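Local coordinates for Ice-binding protein (PDB 3UYU) that binds to the surface of ice crystals and inhibits their growth, conferring freeze tolerance on an Arctic yeast, at residues A[109-114]-A[127-132]; A[154-159]-A[181-186]; A[102-107]-A[121-126]; A[148-153]-A[175-180]; A[142-147]-A[167-172]. The protein carries 2 engineered substitutions. All coordinates share one frame; numbering follows the deposited sequence.

Contact 1: A[109-114]-A[127-132]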
# COMPACT_ATOMS: atom_id res chain seq x y z
N GLU A 109 -17.94 -27.08 -14.65
CA GLU A 109 -19.28 -26.49 -14.80
C GLU A 109 -19.91 -26.44 -13.42
O GLU A 109 -19.80 -27.42 -12.66
CB GLU A 109 -20.19 -27.38 -15.69
CG GLU A 109 -21.58 -26.79 -15.82
CD GLU A 109 -22.51 -27.52 -16.81
OE1 GLU A 109 -22.63 -27.09 -17.97
OE2 GLU A 109 -23.17 -28.50 -16.42
N LEU A 110 -20.48 -25.28 -13.06
CA LEU A 110 -21.11 -25.17 -11.74
C LEU A 110 -22.58 -25.02 -11.98
O LEU A 110 -23.07 -23.91 -12.24
CB LEU A 110 -20.56 -24.02 -10.90
CG LEU A 110 -19.09 -24.12 -10.51
CD1 LEU A 110 -18.63 -22.77 -9.90
CD2 LEU A 110 -18.79 -25.37 -9.61
N ARG A 111 -23.30 -26.15 -11.93
CA ARG A 111 -24.70 -26.20 -12.27
C ARG A 111 -25.54 -26.56 -11.04
O ARG A 111 -25.31 -27.57 -10.39
CB ARG A 111 -24.93 -27.27 -13.36
CG ARG A 111 -26.43 -27.34 -13.72
CD ARG A 111 -26.72 -28.34 -14.88
NE ARG A 111 -26.16 -27.86 -16.16
CZ ARG A 111 -26.75 -26.99 -16.97
NH1 ARG A 111 -27.92 -26.42 -16.68
NH2 ARG A 111 -26.14 -26.64 -18.09
N ASP A 112 -26.49 -25.68 -10.71
CA ASP A 112 -27.35 -25.85 -9.53
C ASP A 112 -26.55 -26.13 -8.24
O ASP A 112 -26.87 -27.01 -7.39
CB ASP A 112 -28.44 -26.93 -9.82
CG ASP A 112 -29.29 -26.56 -11.01
OD1 ASP A 112 -29.68 -25.37 -11.15
OD2 ASP A 112 -29.62 -27.45 -11.83
N GLN A 113 -25.44 -25.38 -8.08
CA GLN A 113 -24.55 -25.59 -6.94
C GLN A 113 -24.80 -24.70 -5.73
O GLN A 113 -25.31 -23.55 -5.86
CB GLN A 113 -23.07 -25.36 -7.33
CG GLN A 113 -22.50 -26.45 -8.24
CD GLN A 113 -22.10 -27.72 -7.50
OE1 GLN A 113 -22.06 -27.81 -6.27
NE2 GLN A 113 -21.78 -28.74 -8.30
N THR A 114 -24.56 -25.29 -4.58
CA THR A 114 -24.55 -24.52 -3.33
C THR A 114 -23.20 -24.76 -2.71
O THR A 114 -22.86 -25.90 -2.42
CB THR A 114 -25.64 -25.00 -2.37
OG1 THR A 114 -26.92 -24.73 -2.91
CG2 THR A 114 -25.50 -24.37 -0.98
N SER A 127 -17.52 -22.51 -15.93
CA SER A 127 -18.76 -21.89 -16.44
C SER A 127 -19.85 -22.06 -15.38
O SER A 127 -19.81 -23.01 -14.61
CB SER A 127 -19.24 -22.51 -17.78
OG SER A 127 -19.60 -23.86 -17.59
N VAL A 128 -20.78 -21.11 -15.37
CA VAL A 128 -21.83 -21.06 -14.36
C VAL A 128 -23.14 -20.90 -15.18
O VAL A 128 -23.56 -19.80 -15.50
CB VAL A 128 -21.58 -19.93 -13.32
CG1 VAL A 128 -22.56 -20.05 -12.20
CG2 VAL A 128 -20.10 -19.92 -12.80
N PRO A 129 -23.75 -22.04 -15.58
CA PRO A 129 -24.94 -21.99 -16.44
C PRO A 129 -26.26 -21.65 -15.72
O PRO A 129 -27.28 -21.39 -16.37
CB PRO A 129 -25.00 -23.40 -17.03
CG PRO A 129 -24.36 -24.28 -15.96
CD PRO A 129 -23.24 -23.42 -15.35
N THR A 130 -26.25 -21.68 -14.38
CA THR A 130 -27.45 -21.47 -13.55
C THR A 130 -27.10 -20.54 -12.38
O THR A 130 -25.94 -20.11 -12.19
CB THR A 130 -27.98 -22.76 -12.93
OG1 THR A 130 -27.04 -23.24 -11.97
CG2 THR A 130 -28.21 -23.84 -14.03
N ASP A 131 -28.10 -20.21 -11.57
CA ASP A 131 -27.80 -19.53 -10.32
C ASP A 131 -26.82 -20.30 -9.45
O ASP A 131 -26.73 -21.53 -9.54
CB ASP A 131 -29.12 -19.33 -9.51
CG ASP A 131 -30.10 -18.39 -10.19
OD1 ASP A 131 -29.80 -17.70 -11.19
OD2 ASP A 131 -31.28 -18.37 -9.76
N LEU A 132 -26.07 -19.59 -8.61
CA LEU A 132 -25.06 -20.15 -7.75
C LEU A 132 -25.26 -19.57 -6.35
O LEU A 132 -25.45 -18.34 -6.20
CB LEU A 132 -23.66 -19.74 -8.28
CG LEU A 132 -22.43 -20.19 -7.46
CD1 LEU A 132 -22.30 -21.71 -7.51
CD2 LEU A 132 -21.18 -19.51 -8.11
O HOH W 1 -24.50 -23.22 -9.80
O HOH W 2 -29.84 -23.02 -9.60
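Thr130 grips the turn at Asp112 with its hydroxyl: Thr130 OG1 takes the Asp112 N-H at 2.8 Å in a nearly straight bond (166°) and itself donates a hydrogen bond to Asp131 O at 3.0 Å. Next to it, Pro129 covers one face of the Arg111 guanidinium, with Pro129 CG 3.6 Å from Arg111 NH2. The same ring carbon also touches Glu109 CG. One backbone bond, Leu110 N to Ser127 O at 2.8 Å, ties the start of both segments. They belong to adjacent coils of a right-handed parallel beta-helix, and Ser127, on strand 126-128, is probably part of the ice-binding surface. Further out, Arg111 NE, coming from above the Glu109 carboxylate plane, forms a salt bridge with Glu109 OE2 at 3.1 Å, which probably helps keep the guanidinium against the proline. A water accepts from Gln113 N and donates to Asp131 O, bridging the two segments. The Asp131 carboxylate serves the following coil, its OD1 accepting from Ala157 N.

Contact 2: A[154-159]-A[181-186]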
# COMPACT_ATOMS: atom_id res chain seq x y z
N ASP A 154 -26.11 -15.77 -19.36
CA ASP A 154 -27.05 -14.66 -19.29
C ASP A 154 -28.07 -14.93 -18.21
O ASP A 154 -28.63 -15.99 -18.16
CB ASP A 154 -27.83 -14.47 -20.62
CG ASP A 154 -26.96 -14.02 -21.76
OD1 ASP A 154 -25.77 -13.73 -21.52
OD2 ASP A 154 -27.46 -13.93 -22.91
N GLY A 155 -28.33 -13.93 -17.41
CA GLY A 155 -29.35 -13.98 -16.39
C GLY A 155 -29.12 -14.77 -15.11
O GLY A 155 -30.04 -14.81 -14.27
N VAL A 156 -27.97 -15.39 -14.96
CA VAL A 156 -27.77 -16.23 -13.75
C VAL A 156 -27.50 -15.23 -12.61
O VAL A 156 -26.99 -14.13 -12.85
CB VAL A 156 -26.55 -17.22 -13.86
CG1 VAL A 156 -26.73 -18.35 -14.95
CG2 VAL A 156 -25.24 -16.48 -14.03
N ALA A 157 -27.77 -15.66 -11.38
CA ALA A 157 -27.51 -14.81 -10.23
C ALA A 157 -26.79 -15.52 -9.12
O ALA A 157 -27.07 -16.69 -8.79
CB ALA A 157 -28.83 -14.22 -9.73
N PHE A 158 -25.79 -14.85 -8.53
CA PHE A 158 -25.15 -15.32 -7.29
C PHE A 158 -26.01 -14.92 -6.09
O PHE A 158 -26.44 -13.78 -6.00
CB PHE A 158 -23.73 -14.72 -7.08
CG PHE A 158 -22.65 -15.28 -8.02
CD1 PHE A 158 -22.95 -15.98 -9.21
CD2 PHE A 158 -21.32 -15.02 -7.69
CE1 PHE A 158 -21.87 -16.41 -10.09
CE2 PHE A 158 -20.26 -15.39 -8.55
CZ PHE A 158 -20.53 -16.14 -9.71
N THR A 159 -26.29 -15.91 -5.22
CA THR A 159 -27.13 -15.67 -4.03
C THR A 159 -26.31 -15.95 -2.80
O THR A 159 -25.48 -16.88 -2.77
CB THR A 159 -28.44 -16.58 -4.13
OG1 THR A 159 -28.12 -17.89 -3.84
CG2 THR A 159 -29.03 -16.50 -5.43
N LYS A 181 -25.13 -11.19 -20.07
CA LYS A 181 -26.17 -10.17 -20.02
C LYS A 181 -27.21 -10.36 -18.87
O LYS A 181 -27.78 -11.46 -18.68
CB LYS A 181 -26.94 -10.15 -21.37
CG LYS A 181 -26.01 -9.91 -22.55
CD LYS A 181 -26.69 -10.37 -23.88
CE LYS A 181 -27.69 -9.39 -24.38
NZ LYS A 181 -27.19 -8.65 -25.63
N GLY A 182 -27.39 -9.34 -18.07
CA GLY A 182 -28.32 -9.33 -16.91
C GLY A 182 -27.98 -10.30 -15.79
O GLY A 182 -28.82 -10.53 -14.91
N ALA A 183 -26.79 -10.86 -15.81
CA ALA A 183 -26.34 -11.74 -14.72
C ALA A 183 -25.93 -10.89 -13.52
O ALA A 183 -25.70 -9.70 -13.63
CB ALA A 183 -25.17 -12.63 -15.14
N HIS A 184 -25.97 -11.53 -12.34
CA HIS A 184 -25.58 -10.83 -11.09
C HIS A 184 -24.49 -11.60 -10.36
O HIS A 184 -24.67 -12.76 -9.96
CB HIS A 184 -26.78 -10.67 -10.14
CG HIS A 184 -26.37 -10.06 -8.85
ND1 HIS A 184 -26.06 -8.72 -8.74
CD2 HIS A 184 -26.12 -10.63 -7.66
CE1 HIS A 184 -25.63 -8.48 -7.51
NE2 HIS A 184 -25.64 -9.63 -6.84
N PHE A 185 -23.34 -10.93 -10.18
CA PHE A 185 -22.17 -11.45 -9.50
C PHE A 185 -22.04 -10.86 -8.10
O PHE A 185 -22.43 -9.71 -7.84
CB PHE A 185 -20.97 -11.05 -10.39
CG PHE A 185 -19.67 -11.79 -10.05
CD1 PHE A 185 -18.79 -11.29 -9.06
CD2 PHE A 185 -19.31 -12.92 -10.77
CE1 PHE A 185 -17.56 -11.96 -8.74
CE2 PHE A 185 -18.09 -13.59 -10.47
CZ PHE A 185 -17.24 -13.11 -9.47
N GLU A 186 -21.49 -11.68 -7.19
CA GLU A 186 -21.11 -11.24 -5.82
C GLU A 186 -19.63 -11.64 -5.58
O GLU A 186 -19.28 -12.80 -5.72
CB GLU A 186 -21.93 -11.98 -4.74
CG GLU A 186 -23.38 -11.61 -4.73
CD GLU A 186 -23.70 -10.33 -3.94
OE1 GLU A 186 -23.06 -10.08 -2.92
OE2 GLU A 186 -24.63 -9.58 -4.35
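His184 O is held from two directions by segment 154-159, through the Phe158 N-H at 2.8 Å (166°) and, more weakly, through the CA-H of Ala157. Two coils of the right-handed beta-helix meet here in parallel at a corner that leads into strands 158-161 and 184-186. Val156 O answers with a bond from His184 N, also 2.8 Å, and Gly155 N donates to Lys181 O. Both glycines, Gly155 and Gly182, adopt positive phi in equivalent turns. At the exposed end Asp154 and Lys181 lie side by side; Asp154 OD1 makes a weak bond to Lys181 N, while the bent lysine chain carries NZ away. Inside the coil, the Phe158 and Phe185 rings lie obliquely, planes 37° apart and centroids separated by 4.6 Å, with Phe158 CE2 over one face of Phe185. The engineered Met152 touches both rings. On the outer side the His184 imidazole has partners at both nitrogens: ND1 bonds with Ser202 OG, and NE2 donates in the ring plane to the anti lone pair of Glu186 OE2 at 2.7 Å, an oxygen that also bonds with Asn204 ND2.

Contact 3: A[102-107]-A[121-126]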
# COMPACT_ATOMS: atom_id res chain seq x y z
N PHE A 102 -11.70 -28.49 -2.78
CA PHE A 102 -12.36 -29.00 -3.97
C PHE A 102 -11.42 -28.82 -5.14
O PHE A 102 -10.86 -27.73 -5.36
CB PHE A 102 -13.71 -28.29 -4.22
CG PHE A 102 -14.64 -28.42 -3.07
CD1 PHE A 102 -15.50 -29.51 -2.96
CD2 PHE A 102 -14.62 -27.47 -2.02
CE1 PHE A 102 -16.32 -29.64 -1.83
CE2 PHE A 102 -15.45 -27.59 -0.91
CZ PHE A 102 -16.31 -28.69 -0.84
N LEU A 103 -11.26 -29.91 -5.88
CA LEU A 103 -10.44 -29.97 -7.08
C LEU A 103 -11.23 -30.46 -8.29
O LEU A 103 -11.76 -31.58 -8.37
CB LEU A 103 -9.23 -30.83 -6.83
CG LEU A 103 -8.06 -30.84 -7.85
CD1 LEU A 103 -7.66 -29.44 -8.39
CD2 LEU A 103 -6.86 -31.65 -7.36
N GLU A 104 -11.27 -29.59 -9.27
CA GLU A 104 -12.02 -29.80 -10.49
C GLU A 104 -13.52 -30.08 -10.23
O GLU A 104 -14.13 -30.89 -10.92
CB GLU A 104 -11.42 -30.95 -11.34
CG GLU A 104 -9.89 -30.92 -11.41
CD GLU A 104 -9.29 -29.66 -12.15
OE1 GLU A 104 -10.03 -28.80 -12.63
OE2 GLU A 104 -8.05 -29.54 -12.24
N LEU A 105 -14.15 -29.31 -9.33
CA LEU A 105 -15.58 -29.59 -9.03
C LEU A 105 -16.41 -29.41 -10.29
O LEU A 105 -16.28 -28.43 -11.03
CB LEU A 105 -16.03 -28.64 -7.91
CG LEU A 105 -17.49 -28.73 -7.54
CD1 LEU A 105 -17.83 -30.04 -6.80
CD2 LEU A 105 -17.82 -27.50 -6.69
N GLY A 106 -17.29 -30.39 -10.56
CA GLY A 106 -18.17 -30.31 -11.72
C GLY A 106 -17.46 -30.41 -13.06
O GLY A 106 -18.05 -30.10 -14.10
N ALA A 107 -16.17 -30.78 -13.01
CA ALA A 107 -15.34 -30.78 -14.22
C ALA A 107 -15.35 -29.43 -14.92
O ALA A 107 -15.27 -29.32 -16.14
CB ALA A 107 -15.78 -31.96 -15.21
N LYS A 121 -10.39 -25.19 -6.52
CA LYS A 121 -9.36 -25.05 -7.56
C LYS A 121 -9.81 -25.79 -8.82
O LYS A 121 -10.29 -26.94 -8.74
CB LYS A 121 -8.03 -25.65 -7.11
CG LYS A 121 -6.90 -25.48 -8.12
CD LYS A 121 -5.58 -26.03 -7.58
CE LYS A 121 -4.56 -25.97 -8.70
NZ LYS A 121 -4.06 -24.59 -8.66
N TRP A 122 -9.56 -25.18 -9.97
CA TRP A 122 -9.71 -25.84 -11.27
C TRP A 122 -8.53 -25.53 -12.13
O TRP A 122 -8.09 -24.38 -12.20
CB TRP A 122 -10.85 -25.25 -12.06
CG TRP A 122 -12.22 -25.48 -11.44
CD1 TRP A 122 -13.09 -26.44 -11.78
CD2 TRP A 122 -12.84 -24.70 -10.38
NE1 TRP A 122 -14.26 -26.32 -11.03
CE2 TRP A 122 -14.11 -25.28 -10.15
CE3 TRP A 122 -12.43 -23.60 -9.62
CZ2 TRP A 122 -15.03 -24.75 -9.19
CZ3 TRP A 122 -13.35 -23.03 -8.66
CH2 TRP A 122 -14.60 -23.64 -8.42
N THR A 123 -8.07 -26.56 -12.87
CA THR A 123 -7.02 -26.31 -13.90
C THR A 123 -7.59 -25.96 -15.25
O THR A 123 -6.83 -25.61 -16.18
CB THR A 123 -6.01 -27.47 -14.04
OG1 THR A 123 -6.70 -28.65 -14.45
CG2 THR A 123 -5.30 -27.74 -12.78
N SER A 124 -8.91 -26.03 -15.38
CA SER A 124 -9.67 -25.68 -16.54
C SER A 124 -10.24 -24.29 -16.43
O SER A 124 -9.96 -23.57 -15.43
CB SER A 124 -10.86 -26.67 -16.71
OG SER A 124 -11.81 -26.53 -15.61
N SER A 125 -11.04 -23.92 -17.42
CA SER A 125 -12.00 -22.82 -17.31
C SER A 125 -13.21 -23.26 -16.47
O SER A 125 -13.41 -24.43 -16.23
CB SER A 125 -12.46 -22.34 -18.67
OG SER A 125 -11.37 -21.90 -19.44
N VAL A 126 -13.96 -22.27 -15.99
CA VAL A 126 -15.18 -22.53 -15.18
C VAL A 126 -16.38 -21.81 -15.84
O VAL A 126 -16.31 -20.64 -16.23
CB VAL A 126 -14.93 -22.15 -13.67
CG1 VAL A 126 -16.27 -22.19 -12.83
CG2 VAL A 126 -13.91 -23.02 -13.02
O HOH W 3 -12.25 -28.87 -14.22
O HOH W 4 -12.95 -27.07 -7.71
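Glu104 clamps Thr123 through its carboxylate. The Thr123 N-H is shared by both oxygens, Glu104 OE1 and OE2 each lying 3.0 Å from Thr123 N, and Thr123 OG1 donates to Glu104 OE2 at 2.7 Å, all on the syn side but tilted out of the carboxylate plane, the hydroxyl more (32°). With CG beside the backbone N and a bend at chi2 (-65°), the acid folds back over the strand end, and a water links OE1 to Ser124 OG. With an alanine here, the Thr123 N-H and hydroxyl would probably lose their shared acceptor and the turn would be freer to shift. Backbone bonds are few: Lys121 N to Phe102 O, and Glu104 N to Lys121 O at 2.9 Å. They pair strand 102-103 in parallel with strand 118-122, as successive coils of the right-handed beta-helix do. The indole supplies another polar tie, Trp122 NE1 donating in its ring plane to a lone pair of Leu105 O at 2.9 Å. Among apolar contacts, Leu103 CD1 lies alongside the Lys121 chain, while Leu105 CB packs on Trp122 CZ2 at 4.2 Å.

Contact 4: A[148-153]-A[175-180]. Engineered in segment 148-153: Met152 (natural residue Leu).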
# COMPACT_ATOMS: atom_id res chain seq x y z
N GLY A 148 -8.10 -21.25 -16.08
CA GLY A 148 -8.63 -20.75 -17.34
C GLY A 148 -9.50 -19.52 -17.19
O GLY A 148 -9.21 -18.65 -16.35
N GLY A 149 -10.53 -19.43 -18.04
CA GLY A 149 -11.55 -18.34 -18.03
C GLY A 149 -12.69 -18.61 -17.04
O GLY A 149 -12.77 -19.70 -16.46
N LEU A 150 -13.47 -17.56 -16.81
CA LEU A 150 -14.68 -17.71 -16.01
C LEU A 150 -15.85 -17.09 -16.79
O LEU A 150 -15.78 -15.96 -17.26
CB LEU A 150 -14.49 -16.97 -14.70
CG LEU A 150 -15.40 -17.27 -13.50
CD1 LEU A 150 -15.67 -16.06 -12.52
CD2 LEU A 150 -16.34 -18.39 -13.40
N SER A 151 -16.96 -17.82 -16.94
CA SER A 151 -18.11 -17.27 -17.69
C SER A 151 -19.36 -17.58 -16.94
O SER A 151 -19.49 -18.70 -16.42
CB SER A 151 -18.36 -17.98 -19.04
OG SER A 151 -17.19 -18.32 -19.74
N MSE A 152 -20.25 -16.60 -16.90
CA MSE A 152 -21.60 -16.73 -16.25
C MSE A 152 -22.61 -16.56 -17.35
O MSE A 152 -22.56 -15.56 -18.10
CB MSE A 152 -21.87 -15.62 -15.22
CG MSE A 152 -21.26 -15.80 -13.89
SE MSE A 152 -21.84 -14.23 -12.83
CE MSE A 152 -23.67 -14.77 -12.32
N ALA A 153 -23.54 -17.52 -17.42
CA ALA A 153 -24.56 -17.45 -18.48
C ALA A 153 -25.51 -16.25 -18.26
O ALA A 153 -25.62 -15.69 -17.15
CB ALA A 153 -25.38 -18.73 -18.56
N ASP A 175 -7.55 -16.46 -17.11
CA ASP A 175 -7.95 -16.06 -18.47
C ASP A 175 -9.24 -15.18 -18.43
O ASP A 175 -9.71 -14.82 -17.36
CB ASP A 175 -8.14 -17.30 -19.36
CG ASP A 175 -6.82 -17.96 -19.77
OD1 ASP A 175 -5.82 -17.21 -19.99
OD2 ASP A 175 -6.81 -19.23 -19.93
N ASP A 176 -9.80 -14.80 -19.56
CA ASP A 176 -10.89 -13.80 -19.59
C ASP A 176 -12.12 -14.17 -18.77
O ASP A 176 -12.50 -15.33 -18.68
CB ASP A 176 -11.38 -13.50 -21.02
CG ASP A 176 -10.30 -12.92 -21.95
OD1 ASP A 176 -9.25 -12.44 -21.47
OD2 ASP A 176 -10.53 -12.94 -23.19
N VAL A 177 -12.72 -13.13 -18.21
CA VAL A 177 -13.96 -13.27 -17.43
C VAL A 177 -15.12 -12.67 -18.22
O VAL A 177 -15.00 -11.54 -18.66
CB VAL A 177 -13.86 -12.57 -16.06
CG1 VAL A 177 -15.29 -12.66 -15.31
CG2 VAL A 177 -12.75 -13.19 -15.12
N THR A 178 -16.20 -13.42 -18.43
CA THR A 178 -17.38 -12.84 -19.05
C THR A 178 -18.59 -13.01 -18.13
O THR A 178 -19.01 -14.13 -17.87
CB THR A 178 -17.73 -13.59 -20.36
OG1 THR A 178 -16.62 -13.47 -21.25
CG2 THR A 178 -18.97 -12.95 -21.02
N VAL A 179 -19.16 -11.90 -17.70
CA VAL A 179 -20.39 -11.96 -16.88
C VAL A 179 -21.52 -11.74 -17.88
O VAL A 179 -21.60 -10.69 -18.52
CB VAL A 179 -20.38 -10.87 -15.77
CG1 VAL A 179 -21.65 -10.90 -14.93
CG2 VAL A 179 -19.17 -11.01 -14.87
N GLY A 180 -22.39 -12.73 -18.03
CA GLY A 180 -23.41 -12.59 -19.08
C GLY A 180 -24.41 -11.47 -18.97
O GLY A 180 -24.63 -10.88 -17.91
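Leu150, Ser151 and Met152 pair in parallel with Val177, Thr178 and Val179, the two strand axes 4.7 Å apart and only 8° from exact alignment. Thr178 carries bonds at both its backbone polar atoms: Thr178 N donates to Leu150 O at 2.8 Å, and Thr178 O accepts from Met152 N at 2.9 Å. At the entry to the strands, Asp175 N approaches Gly148 O from about 60° out of the carbonyl plane, off any lone pair. Gly149 CA passes 3.2 Å from Asp176 O, and a CB here would collide with that oxygen; a CB on Gly180 would likewise run into Met152 O. Leu150, Met152, Val177 and Val179 face the interior of the right-handed beta-helix, whereas Ser151 and Thr178 stand on the outer face of a parallel sheet that also holds Thr45, Ser127 and Ala214, probably the ice-binding face. The side chain of Ser151 is about 5 Å from that of Ser127. Inside, Leu150 CB meets Val177 CG2 at 4.2 Å. Met152, an engineered residue (leucine in the natural sequence) present as selenomethionine, runs alongside Val179, its SE 3.9 Å from Val179 CG1; a bend at chi3 (80°) turns the terminal methyl away toward the core, where the side chain also touches Phe185. Asp175 instead lies along the glycines, its CB 3.5 Å from Gly149 N.

Contact 5: A[142-147]-A[167-172]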
# COMPACT_ATOMS: atom_id res chain seq x y z
N TRP A 142 -14.32 -17.76 1.07
CA TRP A 142 -14.27 -18.59 -0.14
C TRP A 142 -13.17 -18.01 -1.06
O TRP A 142 -13.12 -16.82 -1.28
CB TRP A 142 -15.56 -18.44 -0.95
CG TRP A 142 -16.80 -19.12 -0.39
CD1 TRP A 142 -17.33 -20.34 -0.76
CD2 TRP A 142 -17.69 -18.57 0.59
NE1 TRP A 142 -18.51 -20.57 -0.07
CE2 TRP A 142 -18.75 -19.51 0.77
CE3 TRP A 142 -17.71 -17.38 1.35
CZ2 TRP A 142 -19.82 -19.31 1.67
CZ3 TRP A 142 -18.78 -17.17 2.25
CH2 TRP A 142 -19.81 -18.18 2.42
N VAL A 143 -12.34 -18.89 -1.63
CA VAL A 143 -11.43 -18.48 -2.71
C VAL A 143 -11.54 -19.49 -3.81
O VAL A 143 -11.49 -20.71 -3.50
CB VAL A 143 -9.95 -18.42 -2.24
CG1 VAL A 143 -8.99 -18.27 -3.49
CG2 VAL A 143 -9.79 -17.32 -1.22
N PHE A 144 -11.74 -19.00 -5.03
CA PHE A 144 -11.71 -19.79 -6.30
C PHE A 144 -10.42 -19.53 -7.04
O PHE A 144 -10.04 -18.38 -7.24
CB PHE A 144 -12.93 -19.39 -7.17
CG PHE A 144 -14.21 -19.52 -6.36
CD1 PHE A 144 -14.62 -18.47 -5.51
CD2 PHE A 144 -14.86 -20.74 -6.27
CE1 PHE A 144 -15.75 -18.66 -4.64
CE2 PHE A 144 -15.98 -20.91 -5.46
CZ PHE A 144 -16.43 -19.90 -4.63
N GLN A 145 -9.73 -20.63 -7.35
CA GLN A 145 -8.49 -20.56 -8.15
C GLN A 145 -8.76 -21.20 -9.50
O GLN A 145 -9.00 -22.43 -9.55
CB GLN A 145 -7.37 -21.32 -7.45
CG GLN A 145 -7.07 -20.89 -6.02
CD GLN A 145 -6.08 -21.81 -5.34
OE1 GLN A 145 -6.19 -23.06 -5.45
NE2 GLN A 145 -5.14 -21.23 -4.58
N ILE A 146 -8.88 -20.36 -10.53
CA ILE A 146 -9.32 -20.82 -11.86
C ILE A 146 -8.18 -20.53 -12.84
O ILE A 146 -7.87 -19.36 -13.12
CB ILE A 146 -10.61 -20.06 -12.29
CG1 ILE A 146 -11.75 -20.36 -11.28
CG2 ILE A 146 -11.02 -20.47 -13.69
CD1 ILE A 146 -12.93 -19.46 -11.35
N ALA A 147 -7.58 -21.60 -13.37
CA ALA A 147 -6.47 -21.43 -14.29
C ALA A 147 -6.90 -20.89 -15.63
O ALA A 147 -6.11 -20.18 -16.29
CB ALA A 147 -5.67 -22.73 -14.46
N THR A 167 -17.70 -9.49 0.76
CA THR A 167 -16.31 -9.09 1.08
C THR A 167 -15.43 -10.29 1.32
O THR A 167 -14.21 -10.14 1.32
CB THR A 167 -16.25 -8.18 2.30
OG1 THR A 167 -16.88 -8.79 3.42
CG2 THR A 167 -17.06 -6.92 1.99
N ASN A 168 -16.03 -11.47 1.56
CA ASN A 168 -15.29 -12.68 1.92
C ASN A 168 -15.23 -13.69 0.80
O ASN A 168 -14.96 -14.86 1.10
CB ASN A 168 -15.89 -13.31 3.22
CG ASN A 168 -15.70 -12.38 4.42
OD1 ASN A 168 -14.70 -11.62 4.50
ND2 ASN A 168 -16.69 -12.41 5.35
N ILE A 169 -15.53 -13.28 -0.46
CA ILE A 169 -15.60 -14.18 -1.63
C ILE A 169 -14.60 -13.59 -2.63
O ILE A 169 -14.74 -12.42 -3.05
CB ILE A 169 -17.04 -14.20 -2.24
CG1 ILE A 169 -18.05 -14.84 -1.22
CG2 ILE A 169 -17.06 -14.95 -3.53
CD1 ILE A 169 -19.57 -14.66 -1.66
N ALA A 170 -13.57 -14.38 -2.98
CA ALA A 170 -12.56 -13.92 -3.97
C ALA A 170 -12.37 -14.92 -5.07
O ALA A 170 -12.23 -16.12 -4.79
CB ALA A 170 -11.23 -13.67 -3.26
N PHE A 171 -12.38 -14.42 -6.32
CA PHE A 171 -12.18 -15.25 -7.49
C PHE A 171 -10.90 -14.85 -8.16
O PHE A 171 -10.77 -13.73 -8.68
CB PHE A 171 -13.34 -15.00 -8.49
CG PHE A 171 -14.66 -15.71 -8.16
CD1 PHE A 171 -14.99 -16.90 -8.83
CD2 PHE A 171 -15.58 -15.15 -7.26
CE1 PHE A 171 -16.21 -17.58 -8.58
CE2 PHE A 171 -16.82 -15.83 -6.97
CZ PHE A 171 -17.13 -17.01 -7.64
N GLN A 172 -9.95 -15.79 -8.20
CA GLN A 172 -8.70 -15.51 -8.94
C GLN A 172 -8.80 -16.24 -10.28
O GLN A 172 -9.00 -17.45 -10.27
CB GLN A 172 -7.53 -16.08 -8.12
CG GLN A 172 -6.14 -16.14 -8.92
CD GLN A 172 -5.95 -17.45 -9.64
OE1 GLN A 172 -6.10 -18.53 -9.04
NE2 GLN A 172 -5.56 -17.38 -10.94
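Phe144 CB starts the contact by resting on Phe171 CD1 at 3.6 Å. The next atom, Phe144 CG, lies over the neighbouring ring beside Phe171 CE1; Phe144 CD1 sits above the centre of the Phe171 ring, and Ala170 O, 3.4 Å from Phe144 CD1, lies at the edge of the Phe144 ring. Phe144 CE1 reaches Phe171 CZ at 3.7 Å and Ile169 CG2 at 4.1 Å. The two rings form an offset stack, centroids 4.2 Å apart and planes 15° from parallel. Both keep CG anti to the carbonyl carbon (chi1 -53° for Phe144, -78° for Phe171), which sets them side by side. Ile146 CD1 closes on the edge of Phe171. Putting a serine at Phe171 would probably leave one Phe144 face without its aromatic partner and open a gap beside Ile146. At the start of the strand, Trp142 CE3 packs on Ile169 CG1 at 3.6 Å. Five backbone bonds, from Trp142 N to Asn168 O through Ile146 N to Gln172 O, hold the strands in parallel. On the other face, Gln172 OE1 lies against Gln145 CA at 3.3 Å, while the amide nitrogens bond beyond the pair: Gln172 NE2 with Tyr91 OH, Gln145 NE2 with Ala94 O and Phe97 O. Like residues stacked coil upon coil, Phe on Phe inside and Gln beside Gln facing helix 76-96, are characteristic of a parallel beta-helix, here flanked by a long helix.

How the contacts relate
From the N terminus, segments 102-107 and 109-114 open contacts 3 and 1. The chain returns through 121-126 to close contact 3 and then through 127-132 to close contact 1, so these two cross. The next coil opens contacts 5, 4 and 2 in turn, at 142-147, 148-153 and 154-159, and the following coil closes them in the same order at 167-172, 175-180 and 181-186; all three cross and none nests. The two groups stack on each other: Trp122 bonds with Gln145, Val128 with Ser151 and Leu132 with Thr159. Contact 5 ties the helix-facing sheet, where contact 3 adds strand 102-103 beyond 118-122; contact 4 ties the probable ice-binding sheet, and contacts 1 and 2 span corner turns.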